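Local coordinates for protein pyruvate kinase 1 (Trypanosoma brucei brucei, PDB 4KCW) that catalyses the transfer of a phosphoryl group from phosphoenolpyruvate to ADP, giving pyruvate and ATP in the last step of glycolysis, at residues Ile209-Ile214 with Ile234-Lys239; Asn257-Ala262 with Lys291-Ala296. All blocks are in the same frame, centred on the assembly; numbering follows the deposited sequence.

Interaction 1. Residues Ile209-Ile214 with Ile234-Lys239; sequences IFASFI and ILIISK. With OXL (oxalate ion), chain E.
Lys239 reaches across to Ser212 at the C-terminal end of two parallel strands. NZ donates to Ser212 OG at 3.1 Å and to oxalate O3 at 2.8 Å. CD of Lys239 lies 3.5 Å from Ser212 OG, and the bend at chi3 (64°) then turns CE and NZ toward the oxalate. NZ also forms a salt bridge with Asp84, and a magnesium ion lies about 4 Å from the side chain. Ser212 OG is in turn bonded to Thr85 O. NZ is thus gripped by Ser212 OG, oxalate O3 and Asp84 OD2.

The backbone bonds are those of a parallel ladder. Ile209 N donates to Leu235 O, Ile237 N to Ile209 O, Ala211 N to Ile237 O and Lys239 N to Ala211 O, all at 2.8 to 2.9 Å. Beyond them Ala211 to Ile214 form a type II turn, and Ile214 N makes only a weak bond to Lys239 O.

The apolar contacts lie on both faces. Phe210 and Ile237 point the same way, side by side, with CD1 of the ring 3.7 Å from Ile237 CB. On the other face Ile214 CG1 rests 3.7 Å from Ser238 CB.

The two strands and helix 217-226 form a beta-alpha-beta unit of the barrel. Ile214, Ile236 and Ser238 face that helix. Strand 80-84 flanks 209-211, and strand 258-262 flanks 235-239, with Phe210 and Lys239 touching Met260 inside the barrel.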
ATOM      1  N   ILE A 209      -7.453 -10.785  38.553  1.00 25.24           N
ATOM      2  CA  ILE A 209      -8.282  -9.745  39.119  1.00 24.81           C
ATOM      3  C   ILE A 209      -8.734  -8.846  38.007  1.00 25.73           C
ATOM      4  O   ILE A 209      -7.899  -8.323  37.269  1.00 25.77           O
ATOM      5  CB  ILE A 209      -7.471  -8.840  40.066  1.00 24.91           C
ATOM      6  CG1 ILE A 209      -6.769  -9.659  41.161  1.00 24.21           C
ATOM      7  CG2 ILE A 209      -8.370  -7.753  40.652  1.00 24.70           C
ATOM      8  CD1 ILE A 209      -7.681 -10.632  41.880  1.00 23.75           C
ATOM      9  N   PHE A 210     -10.036  -8.551  37.970  1.00 26.28           N
ATOM     10  CA  PHE A 210     -10.537  -7.369  37.260  1.00 25.93           C
ATOM     11  C   PHE A 210     -10.626  -6.187  38.238  1.00 26.92           C
ATOM     12  O   PHE A 210     -11.499  -6.161  39.114  1.00 31.74           O
ATOM     13  CB  PHE A 210     -11.941  -7.634  36.653  1.00 27.47           C
ATOM     14  CG  PHE A 210     -12.009  -8.817  35.711  1.00 26.97           C
ATOM     15  CD1 PHE A 210     -10.856  -9.378  35.165  1.00 25.01           C
ATOM     16  CD2 PHE A 210     -13.247  -9.333  35.328  1.00 26.94           C
ATOM     17  CE1 PHE A 210     -10.931 -10.482  34.329  1.00 26.23           C
ATOM     18  CE2 PHE A 210     -13.327 -10.408  34.441  1.00 30.69           C
ATOM     19  CZ  PHE A 210     -12.165 -10.979  33.936  1.00 27.64           C
ATOM     20  N   ALA A 211      -9.704  -5.241  38.141  1.00 25.05           N
ATOM     21  CA  ALA A 211      -9.607  -4.201  39.170  1.00 26.33           C
ATOM     22  C   ALA A 211     -10.446  -2.982  38.777  1.00 25.69           C
ATOM     23  O   ALA A 211     -10.170  -2.339  37.774  1.00 26.81           O
ATOM     24  CB  ALA A 211      -8.152  -3.806  39.384  1.00 24.81           C
ATOM     25  N   SER A 212     -11.509  -2.714  39.521  1.00 25.43           N
ATOM     26  CA  SER A 212     -12.426  -1.646  39.158  1.00 27.29           C
ATOM     27  C   SER A 212     -11.812  -0.227  39.303  1.00 29.88           C
ATOM     28  O   SER A 212     -10.979   0.019  40.194  1.00 31.58           O
ATOM     29  CB  SER A 212     -13.712  -1.776  39.947  1.00 27.88           C
ATOM     30  OG  SER A 212     -14.279  -3.066  39.777  1.00 27.11           O
ATOM     31  N   PHE A 213     -12.134   0.657  38.361  1.00 27.97           N
ATOM     32  CA  PHE A 213     -11.860   2.103  38.511  1.00 33.37           C
ATOM     33  C   PHE A 213     -10.382   2.481  38.553  1.00 32.95           C
ATOM     34  O   PHE A 213     -10.019   3.534  39.073  1.00 33.93           O
ATOM     35  CB  PHE A 213     -12.582   2.690  39.743  1.00 34.51           C
ATOM     36  CG  PHE A 213     -14.079   2.768  39.587  1.00 37.67           C
ATOM     37  CD1 PHE A 213     -14.657   3.719  38.742  1.00 37.48           C
ATOM     38  CD2 PHE A 213     -14.919   1.845  40.246  1.00 38.32           C
ATOM     39  CE1 PHE A 213     -16.038   3.772  38.583  1.00 41.54           C
ATOM     40  CE2 PHE A 213     -16.296   1.868  40.056  1.00 37.64           C
ATOM     41  CZ  PHE A 213     -16.858   2.839  39.237  1.00 41.89           C
ATOM     42  N   ILE A 214      -9.531   1.643  37.992  1.00 31.17           N
ATOM     43  CA  ILE A 214      -8.129   1.993  37.909  1.00 31.17           C
ATOM     44  C   ILE A 214      -7.975   3.312  37.176  1.00 31.81           C
ATOM     45  O   ILE A 214      -8.425   3.456  36.035  1.00 32.60           O
ATOM     46  CB  ILE A 214      -7.334   0.907  37.185  1.00 30.04           C
ATOM     47  CG1 ILE A 214      -7.282  -0.352  38.051  1.00 32.05           C
ATOM     48  CG2 ILE A 214      -5.942   1.405  36.867  1.00 28.64           C
ATOM     49  CD1 ILE A 214      -6.679  -0.128  39.435  1.00 29.69           C
ATOM     50  N   ILE A 234      -0.812 -13.800  39.576  1.00 32.51           N
ATOM     51  CA  ILE A 234      -2.180 -13.524  39.201  1.00 30.41           C
ATOM     52  C   ILE A 234      -2.249 -12.321  38.261  1.00 29.77           C
ATOM     53  O   ILE A 234      -1.571 -11.321  38.472  1.00 32.99           O
ATOM     54  CB  ILE A 234      -3.008 -13.253  40.472  1.00 29.16           C
ATOM     55  CG1 ILE A 234      -2.909 -14.487  41.406  1.00 29.20           C
ATOM     56  CG2 ILE A 234      -4.440 -12.869  40.109  1.00 27.70           C
ATOM     57  CD1 ILE A 234      -3.633 -14.361  42.730  1.00 27.78           C
ATOM     58  N   LEU A 235      -3.006 -12.449  37.180  1.00 28.69           N
ATOM     59  CA  LEU A 235      -3.120 -11.370  36.204  1.00 25.96           C
ATOM     60  C   LEU A 235      -3.879 -10.249  36.831  1.00 26.30           C
ATOM     61  O   LEU A 235      -4.861 -10.476  37.510  1.00 28.20           O
ATOM     62  CB  LEU A 235      -3.885 -11.835  34.975  1.00 25.47           C
ATOM     63  CG  LEU A 235      -3.313 -13.012  34.200  1.00 27.61           C
ATOM     64  CD1 LEU A 235      -4.054 -13.118  32.886  1.00 27.52           C
ATOM     65  CD2 LEU A 235      -1.811 -12.843  33.964  1.00 26.66           C
ATOM     66  N   ILE A 236      -3.431  -9.030  36.601  1.00 27.43           N
ATOM     67  CA  ILE A 236      -4.249  -7.870  36.872  1.00 27.46           C
ATOM     68  C   ILE A 236      -4.754  -7.270  35.572  1.00 27.48           C
ATOM     69  O   ILE A 236      -3.972  -6.707  34.767  1.00 26.92           O
ATOM     70  CB  ILE A 236      -3.495  -6.774  37.669  1.00 26.73           C
ATOM     71  CG1 ILE A 236      -2.971  -7.332  39.015  1.00 25.68           C
ATOM     72  CG2 ILE A 236      -4.432  -5.598  37.903  1.00 24.61           C
ATOM     73  CD1 ILE A 236      -1.891  -6.474  39.653  1.00 23.28           C
ATOM     74  N   ILE A 237      -6.053  -7.414  35.359  1.00 25.12           N
ATOM     75  CA  ILE A 237      -6.745  -6.717  34.300  1.00 25.35           C
ATOM     76  C   ILE A 237      -7.349  -5.430  34.888  1.00 25.79           C
ATOM     77  O   ILE A 237      -8.228  -5.490  35.767  1.00 24.89           O
ATOM     78  CB  ILE A 237      -7.880  -7.612  33.742  1.00 25.87           C
ATOM     79  CG1 ILE A 237      -7.388  -9.057  33.577  1.00 26.25           C
ATOM     80  CG2 ILE A 237      -8.459  -7.040  32.461  1.00 24.68           C
ATOM     81  CD1 ILE A 237      -6.386  -9.231  32.469  1.00 25.23           C
ATOM     82  N   SER A 238      -6.852  -4.270  34.442  1.00 24.97           N
ATOM     83  CA  SER A 238      -7.375  -2.996  34.937  1.00 24.28           C
ATOM     84  C   SER A 238      -8.637  -2.620  34.194  1.00 24.45           C
ATOM     85  O   SER A 238      -8.681  -2.627  32.956  1.00 23.87           O
ATOM     86  CB  SER A 238      -6.339  -1.885  34.799  1.00 25.24           C
ATOM     87  OG  SER A 238      -5.141  -2.231  35.450  1.00 26.80           O
ATOM     88  N   LYS A 239      -9.672  -2.288  34.945  1.00 25.37           N
ATOM     89  CA  LYS A 239     -10.914  -1.845  34.354  1.00 25.96           C
ATOM     90  C   LYS A 239     -10.855  -0.348  34.107  1.00 26.86           C
ATOM     91  O   LYS A 239     -10.607   0.412  35.034  1.00 30.16           O
ATOM     92  CB  LYS A 239     -12.064  -2.180  35.288  1.00 25.98           C
ATOM     93  CG  LYS A 239     -12.283  -3.669  35.453  1.00 26.35           C
ATOM     94  CD  LYS A 239     -13.303  -3.966  36.549  1.00 28.73           C
ATOM     95  CE  LYS A 239     -14.685  -3.417  36.206  1.00 28.05           C
ATOM     96  NZ  LYS A 239     -15.709  -3.907  37.170  1.00 29.15           N
TER
HETATM   97  C1  OXL E1003     -18.161  -2.771  34.946  1.00 48.60           C
HETATM   98  C2  OXL E1003     -18.811  -1.667  34.080  1.00 44.84           C
HETATM   99  O1  OXL E1003     -17.902  -3.915  34.438  1.00 46.88           O
HETATM  100  O2  OXL E1003     -19.017  -0.566  34.662  1.00 33.87           O
HETATM  101  O3  OXL E1003     -17.841  -2.412  36.104  1.00 43.36           O
HETATM  102  O4  OXL E1003     -19.048  -1.901  32.852  1.00 41.73           O
HETATM  103  O   HOH W   1     -11.037   3.620  35.241  1.00 25.91           O

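Interaction 2. Residues Asn257-Ala262 with Lys291-Ala296. With OXL (oxalate ion), chain E.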
ATOM      1  N   ASN A 257      -1.572  -6.532  33.294  1.00 26.27           N
ATOM      2  CA  ASN A 257      -1.465  -7.702  32.411  1.00 26.10           C
ATOM      3  C   ASN A 257      -2.429  -7.635  31.262  1.00 26.52           C
ATOM      4  O   ASN A 257      -2.380  -8.482  30.353  1.00 26.29           O
ATOM      5  CB  ASN A 257      -1.731  -8.991  33.196  1.00 26.26           C
ATOM      6  CG  ASN A 257      -0.675  -9.249  34.259  1.00 30.47           C
ATOM      7  OD1 ASN A 257      -0.858  -8.905  35.438  1.00 29.08           O
ATOM      8  ND2 ASN A 257       0.490  -9.696  33.816  1.00 27.46           N
ATOM      9  N   GLY A 258      -3.405  -6.727  31.380  1.00 25.83           N
ATOM     10  CA  GLY A 258      -4.507  -6.627  30.424  1.00 24.85           C
ATOM     11  C   GLY A 258      -5.498  -5.565  30.877  1.00 25.62           C
ATOM     12  O   GLY A 258      -5.388  -5.030  31.985  1.00 27.26           O
ATOM     13  N   ILE A 259      -6.549  -5.379  30.091  1.00 24.13           N
ATOM     14  CA  ILE A 259      -7.442  -4.252  30.238  1.00 23.87           C
ATOM     15  C   ILE A 259      -8.851  -4.720  29.957  1.00 25.09           C
ATOM     16  O   ILE A 259      -9.085  -5.585  29.073  1.00 25.53           O
ATOM     17  CB  ILE A 259      -7.103  -3.142  29.219  1.00 24.99           C
ATOM     18  CG1 ILE A 259      -5.758  -2.499  29.547  1.00 23.91           C
ATOM     19  CG2 ILE A 259      -8.216  -2.095  29.146  1.00 23.18           C
ATOM     20  CD1 ILE A 259      -5.722  -1.873  30.916  1.00 24.77           C
ATOM     21  N   MET A 260      -9.782  -4.237  30.769  1.00 24.84           N
ATOM     22  CA  MET A 260     -11.183  -4.286  30.416  1.00 25.05           C
ATOM     23  C   MET A 260     -11.708  -2.888  30.127  1.00 24.74           C
ATOM     24  O   MET A 260     -11.466  -1.952  30.897  1.00 24.95           O
ATOM     25  CB  MET A 260     -11.990  -4.885  31.538  1.00 26.64           C
ATOM     26  CG  MET A 260     -13.458  -4.995  31.196  1.00 27.34           C
ATOM     27  SD  MET A 260     -14.436  -5.383  32.642  1.00 34.86           S
ATOM     28  CE  MET A 260     -13.732  -6.944  33.191  1.00 26.48           C
ATOM     29  N   VAL A 261     -12.381  -2.740  28.994  1.00 22.79           N
ATOM     30  CA  VAL A 261     -13.200  -1.570  28.753  1.00 22.74           C
ATOM     31  C   VAL A 261     -14.526  -1.761  29.431  1.00 23.48           C
ATOM     32  O   VAL A 261     -15.375  -2.520  28.961  1.00 25.40           O
ATOM     33  CB  VAL A 261     -13.460  -1.363  27.257  1.00 21.72           C
ATOM     34  CG1 VAL A 261     -14.154  -0.026  27.023  1.00 20.43           C
ATOM     35  CG2 VAL A 261     -12.164  -1.457  26.483  1.00 19.13           C
ATOM     36  N   ALA A 262     -14.672  -1.137  30.581  1.00 24.16           N
ATOM     37  CA  ALA A 262     -15.847  -1.318  31.422  1.00 24.57           C
ATOM     38  C   ALA A 262     -16.894  -0.292  31.043  1.00 24.93           C
ATOM     39  O   ALA A 262     -16.992   0.759  31.673  1.00 25.57           O
ATOM     40  CB  ALA A 262     -15.457  -1.154  32.894  1.00 25.14           C
ATOM     41  N   LYS A 291      -1.347  -7.446  24.761  1.00 23.47           N
ATOM     42  CA  LYS A 291      -1.935  -7.704  26.046  1.00 22.75           C
ATOM     43  C   LYS A 291      -3.418  -7.873  25.866  1.00 23.51           C
ATOM     44  O   LYS A 291      -4.036  -7.115  25.112  1.00 22.45           O
ATOM     45  CB  LYS A 291      -1.651  -6.561  27.000  1.00 22.61           C
ATOM     46  CG  LYS A 291      -0.379  -6.765  27.786  1.00 23.08           C
ATOM     47  CD  LYS A 291       0.062  -5.493  28.499  1.00 22.53           C
ATOM     48  CE  LYS A 291       1.397  -5.689  29.217  1.00 21.84           C
ATOM     49  NZ  LYS A 291       1.741  -4.524  30.089  1.00 22.40           N
ATOM     50  N   PRO A 292      -3.999  -8.899  26.534  1.00 23.68           N
ATOM     51  CA  PRO A 292      -5.426  -9.207  26.433  1.00 23.37           C
ATOM     52  C   PRO A 292      -6.317  -8.019  26.788  1.00 24.80           C
ATOM     53  O   PRO A 292      -6.031  -7.255  27.723  1.00 24.12           O
ATOM     54  CB  PRO A 292      -5.634 -10.335  27.448  1.00 23.11           C
ATOM     55  CG  PRO A 292      -4.395 -10.384  28.257  1.00 23.36           C
ATOM     56  CD  PRO A 292      -3.293  -9.814  27.441  1.00 21.60           C
ATOM     57  N   VAL A 293      -7.418  -7.901  26.065  1.00 24.66           N
ATOM     58  CA  VAL A 293      -8.352  -6.882  26.335  1.00 24.35           C
ATOM     59  C   VAL A 293      -9.791  -7.422  26.215  1.00 24.73           C
ATOM     60  O   VAL A 293     -10.105  -8.286  25.360  1.00 24.44           O
ATOM     61  CB  VAL A 293      -8.108  -5.663  25.418  1.00 24.59           C
ATOM     62  CG1 VAL A 293      -8.256  -6.067  23.955  1.00 21.09           C
ATOM     63  CG2 VAL A 293      -9.028  -4.488  25.810  1.00 22.89           C
ATOM     64  N   ILE A 294     -10.626  -6.979  27.145  1.00 23.21           N
ATOM     65  CA  ILE A 294     -11.958  -7.485  27.297  1.00 21.66           C
ATOM     66  C   ILE A 294     -12.898  -6.336  27.096  1.00 22.28           C
ATOM     67  O   ILE A 294     -12.752  -5.290  27.721  1.00 25.50           O
ATOM     68  CB  ILE A 294     -12.170  -8.012  28.704  1.00 21.98           C
ATOM     69  CG1 ILE A 294     -11.115  -9.057  29.049  1.00 22.93           C
ATOM     70  CG2 ILE A 294     -13.566  -8.566  28.858  1.00 22.41           C
ATOM     71  CD1 ILE A 294     -11.277  -9.597  30.454  1.00 23.02           C
ATOM     72  N   CYS A 295     -13.807  -6.489  26.154  1.00 22.67           N
ATOM     73  CA  CYS A 295     -14.897  -5.592  26.024  1.00 24.38           C
ATOM     74  C   CYS A 295     -16.087  -6.050  26.878  1.00 25.11           C
ATOM     75  O   CYS A 295     -16.480  -7.205  26.826  1.00 27.92           O
ATOM     76  CB  CYS A 295     -15.297  -5.497  24.575  1.00 24.73           C
ATOM     77  SG  CYS A 295     -16.508  -4.204  24.298  1.00 32.00           S
ATOM     78  N   ALA A 296     -16.696  -5.118  27.613  1.00 26.40           N
ATOM     79  CA  ALA A 296     -17.701  -5.464  28.623  1.00 26.65           C
ATOM     80  C   ALA A 296     -18.935  -4.537  28.642  1.00 29.01           C
ATOM     81  O   ALA A 296     -18.834  -3.331  28.376  1.00 32.17           O
ATOM     82  CB  ALA A 296     -17.071  -5.540  30.002  1.00 24.97           C
TER
HETATM   83  C1  OXL E1003     -18.161  -2.771  34.946  1.00 48.60           C
HETATM   84  C2  OXL E1003     -18.811  -1.667  34.080  1.00 44.84           C
HETATM   85  O1  OXL E1003     -17.902  -3.915  34.438  1.00 46.88           O
HETATM   86  O2  OXL E1003     -19.017  -0.566  34.662  1.00 33.87           O
HETATM   87  O3  OXL E1003     -17.841  -2.412  36.104  1.00 43.36           O
HETATM   88  O4  OXL E1003     -19.048  -1.901  32.852  1.00 41.73           O
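Ile294 N donates to Ile259 O in the plane of that carbonyl, at 2.8 Å, joining two adjacent parallel strands of the (beta/alpha)8, or TIM, barrel. Pro292 O accepts in its own carbonyl plane from Ile259 N. The flat oxalate has the methyl of Ala262 over one face, with CB 3.6 Å from C2. The Pro292 ring turns its CD corner to Asn257 O, 3.3 Å away.

Val261 N bonds to Ile294 O, nearly in line with the carbonyl. The last rung, Ala296 N to Val261 O, is weak. CA-H groups of Val293 and Met260 add contacts to Ile259 O and Ile294 O respectively.

Ile259 and Val293 pack outward, crossing obliquely, toward Cys286 of helix 275-289. At the N-terminal end Lys291 CG lies against Asn257 O, while its NZ bonds to Ile253 O and Ser256 O.

Met260, Ile294 and Ala296 turn inward and touch Met329 of strand 327-330. CG of Met260 is anti to the backbone N (chi1 -178°), and this extended start lays the sulfur by the neighbouring strand: SD is 3.7 Å from Ala296 CB.

In the fold
Interactions 1 and 2 are both buried in the same closed barrel, one after the other along the chain. Their centres lie 9 Å apart. Strands 235-240 and 258-262 are neighbours, so the two pairs form a run of four strands. Ser238 O probably accepts from Met260 N, and Ile236 O from Asn257 N. Inside the barrel the Phe210 ring packs against Met260. Both contacts reach the oxalate at the C-terminal strand ends, but differently. Interaction 1 brings the Lys239 amine, held by the Ser212 hydroxyl, with magnesium and potassium ions close by. Interaction 2 brings a methyl and a more distant sulfur, and is otherwise mostly apolar with a backbone ladder.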